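Down syndrome cell adhesion molecule, isoform AK (Drosophila melanogaster, PDB 4WVR) probably mediates cell adhesion through isoform-specific homodimerization, to which its seventh immunoglobulin domain contributes. Local coordinates at residues V81-A86 / F94-L99; P7-P12 / V32-V37. All coordinates share one frame; numbering follows the deposited sequence.

Contact 1: V81-A86 / F94-L99; sequences VFKCIA and FTTSEL
Lys83 and Thr96, like Phe82 and Ser97, face each other in the antiparallel hairpin formed by strands F and G of the immunoglobulin fold. The short axes of 81-86 and 94-99 approach to 4.7 Å at 158°, slightly twisted from antiparallel. Four backbone hydrogen bonds set the register. Phe82 N reaches Ser97 O at 3.0 Å and Ser97 N returns the bond to Phe82 O; Cys84 and Thr95 make the second reciprocal pair, with Cys84 N to Thr95 O also 3.0 Å. Between them lies the non-hydrogen-bonded pair Lys83 with Thr96, whose CA atoms are 4.4 Å apart; Val81-Glu98 and Ile85-Phe94 are of the same kind on the outer sides. CA-H groups add to the seam, as where Thr96 CA comes 3.2 Å from Phe82 O.

Apolar packing differs on the two faces. On the inner one, Phe82 and Leu99 lie side by side, and Leu99 CB sits at the ring edge, near its plane. Leu69 and Ile71 of strand 66-71 pack against this Phe82 ring. Cys84, on the same face, is joined to Cys30, the disulfide linking the two sheets of the sandwich.

The outer face carries Val81, Lys83 and Ile85 opposite Glu98, Thr96 and Phe94. Thr96 CG2 lies in plane at an edge of the Phe94 ring and also flanks the Lys83 methylenes. A bend at chi3 (-57°) turns the lysine's ammonium over the ring face, a cation-pi contact with NZ 4.7 Å from the Phe94 centroid and 24° off the normal. Its methylene part touches the same ring, Lys83 CD lying 3.6 Å from Phe94 CD2.

Contact 2: P7-P12 / V32-V37; sequences PPSIAP and VQKGDV
Ser9 meets both Gln33 and Lys34 where the N-terminal edge of the immunoglobulin fold runs alongside the chain leaving strand B (26-31), in the opposite direction. Ser9 O accepts a bond from Gln33 N at 2.7 Å, while Ser9 N donates to Lys34 O at 2.9 Å. Ser9 is thus gripped by two successive residues, Gln33 through its N and Lys34 through its O, with Gln33 at psi -86° departing from an extended backbone. The only bridge between the segments is Ile10 with Val32. Farther along, Gly35, at a positive phi of 139°, brings its CA within 3.6 Å of Pro7 O.

Among the side chains, the Ser9 hydroxyl supplies a third bond. With chi1 at 71°, OG is placed to accept from Lys34 N at 3.0 Å, and it also abuts Lys34 CB. Gln33 bends at chi2, bringing NE2 3.5 Å from Ala11 CB. Both ends of that amide have partners beyond the two segments: NE2 donates to Met31 O, and OE1 accepts from Asn25 N of the second subunit, placing Gln33 at the dimer interface. On the buried side Val32 packs near Pro8, and its CG1 lies 3.4 Å from Ser9 O.

From the N terminus, the chain passes through 7-12, then strand 26-31, and contact 2 closes that first loop when 32-37 returns alongside. Strands 40-45, 48-50, 57-63 and 66-71 follow before contact 1 closes a short hairpin turn between 80-87 and 92-99. The two closures are in series, neither enclosing nor crossing the other. Contact 2 ties the N-terminal segment to the loop that follows strand 26-31 of the three-stranded sheet; contact 1 completes the edge of the four-stranded one. Their centres are about 14 Å apart, yet they touch: Pro8 CG lies 3.3 Å from Ala86 O, and Ile10 CG2 packs 3.6 Å from Thr95 CG2.

Contact 1: V81-A86 / F94-L99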
ATOM      1  N   VAL A  81      -7.732 -15.902  -0.033  1.00 33.46           N
ATOM      2  CA  VAL A  81      -6.408 -15.678   0.527  1.00 32.65           C
ATOM      3  C   VAL A  81      -5.456 -15.075  -0.499  1.00 29.43           C
ATOM      4  O   VAL A  81      -5.153 -15.693  -1.518  1.00 32.40           O
ATOM      5  CB  VAL A  81      -5.802 -16.991   1.060  1.00 32.74           C
ATOM      6  CG1 VAL A  81      -4.474 -16.721   1.759  1.00 30.22           C
ATOM      7  CG2 VAL A  81      -6.779 -17.678   2.004  1.00 39.98           C
ATOM      8  N   PHE A  82      -4.989 -13.862  -0.225  1.00 28.59           N
ATOM      9  CA  PHE A  82      -3.972 -13.236  -1.057  1.00 26.82           C
ATOM     10  C   PHE A  82      -2.596 -13.539  -0.490  1.00 29.77           C
ATOM     11  O   PHE A  82      -2.325 -13.282   0.681  1.00 26.63           O
ATOM     12  CB  PHE A  82      -4.188 -11.724  -1.150  1.00 24.15           C
ATOM     13  CG  PHE A  82      -5.374 -11.334  -1.983  1.00 25.22           C
ATOM     14  CD1 PHE A  82      -6.643 -11.314  -1.438  1.00 25.51           C
ATOM     15  CD2 PHE A  82      -5.214 -10.986  -3.314  1.00 24.27           C
ATOM     16  CE1 PHE A  82      -7.737 -10.957  -2.206  1.00 32.91           C
ATOM     17  CE2 PHE A  82      -6.301 -10.629  -4.086  1.00 29.66           C
ATOM     18  CZ  PHE A  82      -7.564 -10.614  -3.531  1.00 29.23           C
ATOM     19  N   LYS A  83      -1.729 -14.093  -1.324  1.00 25.73           N
ATOM     20  CA  LYS A  83      -0.383 -14.406  -0.884  1.00 27.43           C
ATOM     21  C   LYS A  83       0.641 -13.648  -1.704  1.00 27.17           C
ATOM     22  O   LYS A  83       0.566 -13.614  -2.929  1.00 29.18           O
ATOM     23  CB  LYS A  83      -0.121 -15.911  -0.975  1.00 26.42           C
ATOM     24  CG  LYS A  83       1.268 -16.321  -0.507  1.00 35.21           C
ATOM     25  CD  LYS A  83       1.505 -17.805  -0.738  1.00 45.67           C
ATOM     26  CE  LYS A  83       0.449 -18.647  -0.038  1.00 41.38           C
ATOM     27  NZ  LYS A  83       0.636 -20.101  -0.307  1.00 50.39           N
ATOM     28  N   CYS A  84       1.587 -13.022  -1.017  1.00 28.50           N
ATOM     29  CA  CYS A  84       2.735 -12.428  -1.678  1.00 29.92           C
ATOM     30  C   CYS A  84       3.933 -13.344  -1.509  1.00 33.24           C
ATOM     31  O   CYS A  84       4.256 -13.737  -0.391  1.00 30.29           O
ATOM     32  CB  CYS A  84       3.054 -11.053  -1.107  1.00 29.40           C
ATOM     33  SG  CYS A  84       4.535 -10.335  -1.843  1.00 32.39           S
ATOM     34  N   ILE A  85       4.581 -13.683  -2.617  1.00 28.12           N
ATOM     35  CA  ILE A  85       5.764 -14.533  -2.582  1.00 34.12           C
ATOM     36  C   ILE A  85       6.996 -13.771  -3.053  1.00 32.49           C
ATOM     37  O   ILE A  85       7.012 -13.219  -4.152  1.00 33.28           O
ATOM     38  CB  ILE A  85       5.581 -15.789  -3.455  1.00 39.08           C
ATOM     39  CG1 ILE A  85       4.291 -16.518  -3.076  1.00 33.95           C
ATOM     40  CG2 ILE A  85       6.792 -16.708  -3.323  1.00 36.59           C
ATOM     41  CD1 ILE A  85       3.921 -17.629  -4.026  1.00 40.61           C
ATOM     42  N   ALA A  86       8.024 -13.745  -2.212  1.00 29.93           N
ATOM     43  CA  ALA A  86       9.279 -13.076  -2.539  1.00 32.48           C
ATOM     44  C   ALA A  86      10.415 -14.084  -2.658  1.00 42.70           C
ATOM     45  O   ALA A  86      10.694 -14.828  -1.717  1.00 38.86           O
ATOM     46  CB  ALA A  86       9.610 -12.034  -1.490  1.00 25.43           C
ATOM     47  N   PHE A  94       6.946 -16.046   2.142  1.00 31.61           N
ATOM     48  CA  PHE A  94       5.629 -15.528   1.801  1.00 31.61           C
ATOM     49  C   PHE A  94       4.874 -15.037   3.027  1.00 32.58           C
ATOM     50  O   PHE A  94       5.200 -15.385   4.160  1.00 34.34           O
ATOM     51  CB  PHE A  94       4.801 -16.591   1.072  1.00 33.87           C
ATOM     52  CG  PHE A  94       4.351 -17.724   1.953  1.00 38.02           C
ATOM     53  CD1 PHE A  94       5.193 -18.794   2.214  1.00 44.01           C
ATOM     54  CD2 PHE A  94       3.084 -17.723   2.512  1.00 30.82           C
ATOM     55  CE1 PHE A  94       4.781 -19.838   3.028  1.00 46.42           C
ATOM     56  CE2 PHE A  94       2.666 -18.761   3.323  1.00 41.08           C
ATOM     57  CZ  PHE A  94       3.515 -19.823   3.579  1.00 37.62           C
ATOM     58  N   THR A  95       3.864 -14.213   2.782  1.00 30.11           N
ATOM     59  CA  THR A  95       2.974 -13.758   3.837  1.00 30.43           C
ATOM     60  C   THR A  95       1.598 -13.580   3.207  1.00 29.65           C
ATOM     61  O   THR A  95       1.488 -13.367   1.996  1.00 28.89           O
ATOM     62  CB  THR A  95       3.470 -12.452   4.494  1.00 25.43           C
ATOM     63  OG1 THR A  95       2.769 -12.231   5.724  1.00 30.94           O
ATOM     64  CG2 THR A  95       3.268 -11.258   3.572  1.00 25.54           C
ATOM     65  N   THR A  96       0.549 -13.701   4.010  1.00 27.04           N
ATOM     66  CA  THR A  96      -0.800 -13.718   3.460  1.00 26.76           C
ATOM     67  C   THR A  96      -1.757 -12.785   4.186  1.00 28.69           C
ATOM     68  O   THR A  96      -1.445 -12.253   5.254  1.00 26.25           O
ATOM     69  CB  THR A  96      -1.411 -15.135   3.506  1.00 32.03           C
ATOM     70  OG1 THR A  96      -1.604 -15.521   4.871  1.00 31.33           O
ATOM     71  CG2 THR A  96      -0.508 -16.152   2.818  1.00 33.31           C
ATOM     72  N   SER A  97      -2.932 -12.602   3.592  1.00 26.52           N
ATOM     73  CA  SER A  97      -4.040 -11.932   4.257  1.00 26.95           C
ATOM     74  C   SER A  97      -5.338 -12.349   3.589  1.00 28.64           C
ATOM     75  O   SER A  97      -5.434 -12.375   2.364  1.00 25.55           O
ATOM     76  CB  SER A  97      -3.882 -10.412   4.214  1.00 26.14           C
ATOM     77  OG  SER A  97      -4.919  -9.778   4.946  1.00 26.50           O
ATOM     78  N   GLU A  98      -6.337 -12.688   4.390  1.00 29.67           N
ATOM     79  CA  GLU A  98      -7.610 -13.094   3.820  1.00 31.23           C
ATOM     80  C   GLU A  98      -8.512 -11.892   3.614  1.00 29.62           C
ATOM     81  O   GLU A  98      -8.754 -11.119   4.540  1.00 32.31           O
ATOM     82  CB  GLU A  98      -8.310 -14.124   4.705  1.00 31.87           C
ATOM     83  CG  GLU A  98      -9.588 -14.660   4.081  1.00 39.08           C
ATOM     84  CD  GLU A  98     -10.349 -15.592   4.999  1.00 52.73           C
ATOM     85  OE1 GLU A  98      -9.923 -15.761   6.162  1.00 58.70           O
ATOM     86  OE2 GLU A  98     -11.370 -16.156   4.553  1.00 56.95           O
ATOM     87  N   LEU A  99      -8.997 -11.736   2.388  1.00 29.67           N
ATOM     88  CA  LEU A  99      -9.979 -10.706   2.082  1.00 30.39           C
ATOM     89  C   LEU A  99     -11.385 -11.275   2.223  1.00 36.62           C
ATOM     90  O   LEU A  99     -11.718 -12.288   1.610  1.00 34.09           O
ATOM     91  CB  LEU A  99      -9.771 -10.153   0.671  1.00 26.49           C
ATOM     92  CG  LEU A  99     -10.779  -9.088   0.237  1.00 28.40           C
ATOM     93  CD1 LEU A  99     -10.688  -7.871   1.141  1.00 40.62           C
ATOM     94  CD2 LEU A  99     -10.569  -8.699  -1.221  1.00 31.94           C
TER

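Contact 2: P7-P12 / V32-V37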
ATOM      1  N   PRO A   7      18.102 -14.561   2.270  1.00 52.83           N
ATOM      2  CA  PRO A   7      16.771 -14.833   1.720  1.00 48.36           C
ATOM      3  C   PRO A   7      15.781 -13.714   2.054  1.00 41.29           C
ATOM      4  O   PRO A   7      15.988 -12.993   3.031  1.00 38.14           O
ATOM      5  CB  PRO A   7      16.382 -16.142   2.405  1.00 53.66           C
ATOM      6  CG  PRO A   7      17.050 -16.064   3.730  1.00 47.50           C
ATOM      7  CD  PRO A   7      18.344 -15.314   3.514  1.00 56.76           C
ATOM      8  N   PRO A   8      14.718 -13.566   1.248  1.00 46.63           N
ATOM      9  CA  PRO A   8      13.759 -12.472   1.455  1.00 36.52           C
ATOM     10  C   PRO A   8      12.941 -12.645   2.728  1.00 38.70           C
ATOM     11  O   PRO A   8      12.539 -13.761   3.047  1.00 41.03           O
ATOM     12  CB  PRO A   8      12.849 -12.555   0.219  1.00 39.53           C
ATOM     13  CG  PRO A   8      13.575 -13.433  -0.761  1.00 42.49           C
ATOM     14  CD  PRO A   8      14.371 -14.381   0.073  1.00 44.08           C
ATOM     15  N   SER A   9      12.717 -11.551   3.450  1.00 37.93           N
ATOM     16  CA  SER A   9      11.765 -11.536   4.557  1.00 34.25           C
ATOM     17  C   SER A   9      10.746 -10.434   4.290  1.00 33.89           C
ATOM     18  O   SER A   9      11.096  -9.375   3.769  1.00 32.22           O
ATOM     19  CB  SER A   9      12.464 -11.317   5.899  1.00 33.85           C
ATOM     20  OG  SER A   9      12.953  -9.991   6.009  1.00 41.55           O
ATOM     21  N   ILE A  10       9.491 -10.690   4.641  1.00 29.54           N
ATOM     22  CA  ILE A  10       8.398  -9.800   4.263  1.00 29.54           C
ATOM     23  C   ILE A  10       7.632  -9.255   5.462  1.00 33.47           C
ATOM     24  O   ILE A  10       7.235 -10.009   6.348  1.00 28.45           O
ATOM     25  CB  ILE A  10       7.394 -10.521   3.344  1.00 30.18           C
ATOM     26  CG1 ILE A  10       8.127 -11.282   2.237  1.00 30.45           C
ATOM     27  CG2 ILE A  10       6.376  -9.531   2.772  1.00 24.66           C
ATOM     28  CD1 ILE A  10       7.231 -12.205   1.442  1.00 29.32           C
ATOM     29  N   ALA A  11       7.415  -7.943   5.479  1.00 26.65           N
ATOM     30  CA  ALA A  11       6.527  -7.345   6.468  1.00 24.44           C
ATOM     31  C   ALA A  11       5.100  -7.818   6.221  1.00 28.09           C
ATOM     32  O   ALA A  11       4.629  -7.819   5.082  1.00 25.76           O
ATOM     33  CB  ALA A  11       6.605  -5.825   6.419  1.00 28.33           C
ATOM     34  N   PRO A  12       4.407  -8.235   7.287  1.00 30.47           N
ATOM     35  CA  PRO A  12       3.022  -8.682   7.127  1.00 29.86           C
ATOM     36  C   PRO A  12       2.117  -7.542   6.671  1.00 30.29           C
ATOM     37  O   PRO A  12       2.416  -6.376   6.933  1.00 23.99           O
ATOM     38  CB  PRO A  12       2.643  -9.166   8.531  1.00 34.91           C
ATOM     39  CG  PRO A  12       3.583  -8.463   9.447  1.00 46.53           C
ATOM     40  CD  PRO A  12       4.864  -8.323   8.685  1.00 34.97           C
ATOM     41  N   VAL A  32       9.364  -6.176   1.145  1.00 28.07           N
ATOM     42  CA  VAL A  32      10.464  -7.027   1.567  1.00 31.34           C
ATOM     43  C   VAL A  32      11.415  -6.233   2.458  1.00 30.06           C
ATOM     44  O   VAL A  32      11.757  -5.091   2.154  1.00 27.76           O
ATOM     45  CB  VAL A  32      11.220  -7.599   0.349  1.00 31.75           C
ATOM     46  CG1 VAL A  32      12.433  -8.403   0.792  1.00 28.43           C
ATOM     47  CG2 VAL A  32      10.285  -8.448  -0.501  1.00 27.02           C
ATOM     48  N   GLN A  33      11.824  -6.832   3.571  1.00 32.10           N
ATOM     49  CA  GLN A  33      12.762  -6.184   4.477  1.00 29.43           C
ATOM     50  C   GLN A  33      14.179  -6.686   4.207  1.00 42.08           C
ATOM     51  O   GLN A  33      14.929  -6.082   3.440  1.00 39.32           O
ATOM     52  CB  GLN A  33      12.361  -6.437   5.930  1.00 30.26           C
ATOM     53  CG  GLN A  33      10.924  -6.047   6.234  1.00 35.12           C
ATOM     54  CD  GLN A  33      10.645  -4.584   5.939  1.00 36.14           C
ATOM     55  OE1 GLN A  33      11.409  -3.704   6.337  1.00 33.58           O
ATOM     56  NE2 GLN A  33       9.550  -4.319   5.231  1.00 26.85           N
ATOM     57  N   LYS A  34      14.540  -7.800   4.832  1.00 39.02           N
ATOM     58  CA  LYS A  34      15.823  -8.437   4.569  1.00 41.48           C
ATOM     59  C   LYS A  34      15.780  -9.162   3.233  1.00 39.24           C
ATOM     60  O   LYS A  34      14.716  -9.608   2.802  1.00 39.37           O
ATOM     61  CB  LYS A  34      16.180  -9.416   5.689  1.00 41.03           C
ATOM     62  CG  LYS A  34      16.186  -8.800   7.075  1.00 48.36           C
ATOM     63  CD  LYS A  34      17.279  -7.754   7.205  1.00 58.21           C
ATOM     64  CE  LYS A  34      17.340  -7.189   8.616  1.00 50.26           C
ATOM     65  NZ  LYS A  34      18.493  -6.256   8.772  1.00 57.70           N
ATOM     66  N   GLY A  35      16.932  -9.277   2.578  1.00 40.61           N
ATOM     67  CA  GLY A  35      17.038 -10.044   1.349  1.00 39.61           C
ATOM     68  C   GLY A  35      17.912  -9.385   0.298  1.00 49.55           C
ATOM     69  O   GLY A  35      17.841  -8.174   0.096  1.00 47.20           O
ATOM     70  N   ASP A  36      18.737 -10.183  -0.374  1.00 50.26           N
ATOM     71  CA  ASP A  36      19.593  -9.665  -1.438  1.00 50.50           C
ATOM     72  C   ASP A  36      18.824  -9.490  -2.738  1.00 47.24           C
ATOM     73  O   ASP A  36      18.018 -10.340  -3.112  1.00 40.96           O
ATOM     74  CB  ASP A  36      20.795 -10.584  -1.682  1.00 59.32           C
ATOM     75  CG  ASP A  36      21.796 -10.557  -0.547  1.00 61.96           C
ATOM     76  OD1 ASP A  36      22.490  -9.530  -0.388  1.00 64.97           O
ATOM     77  OD2 ASP A  36      21.916 -11.576   0.165  1.00 67.17           O
ATOM     78  N   VAL A  37      19.089  -8.386  -3.425  1.00 47.95           N
ATOM     79  CA  VAL A  37      18.507  -8.129  -4.735  1.00 46.08           C
ATOM     80  C   VAL A  37      19.335  -8.840  -5.807  1.00 49.63           C
ATOM     81  O   VAL A  37      20.530  -9.066  -5.611  1.00 47.39           O
ATOM     82  CB  VAL A  37      18.433  -6.615  -5.026  1.00 53.21           C
ATOM     83  CG1 VAL A  37      17.365  -5.965  -4.159  1.00 52.89           C
ATOM     84  CG2 VAL A  37      19.789  -5.963  -4.799  1.00 46.59           C
TER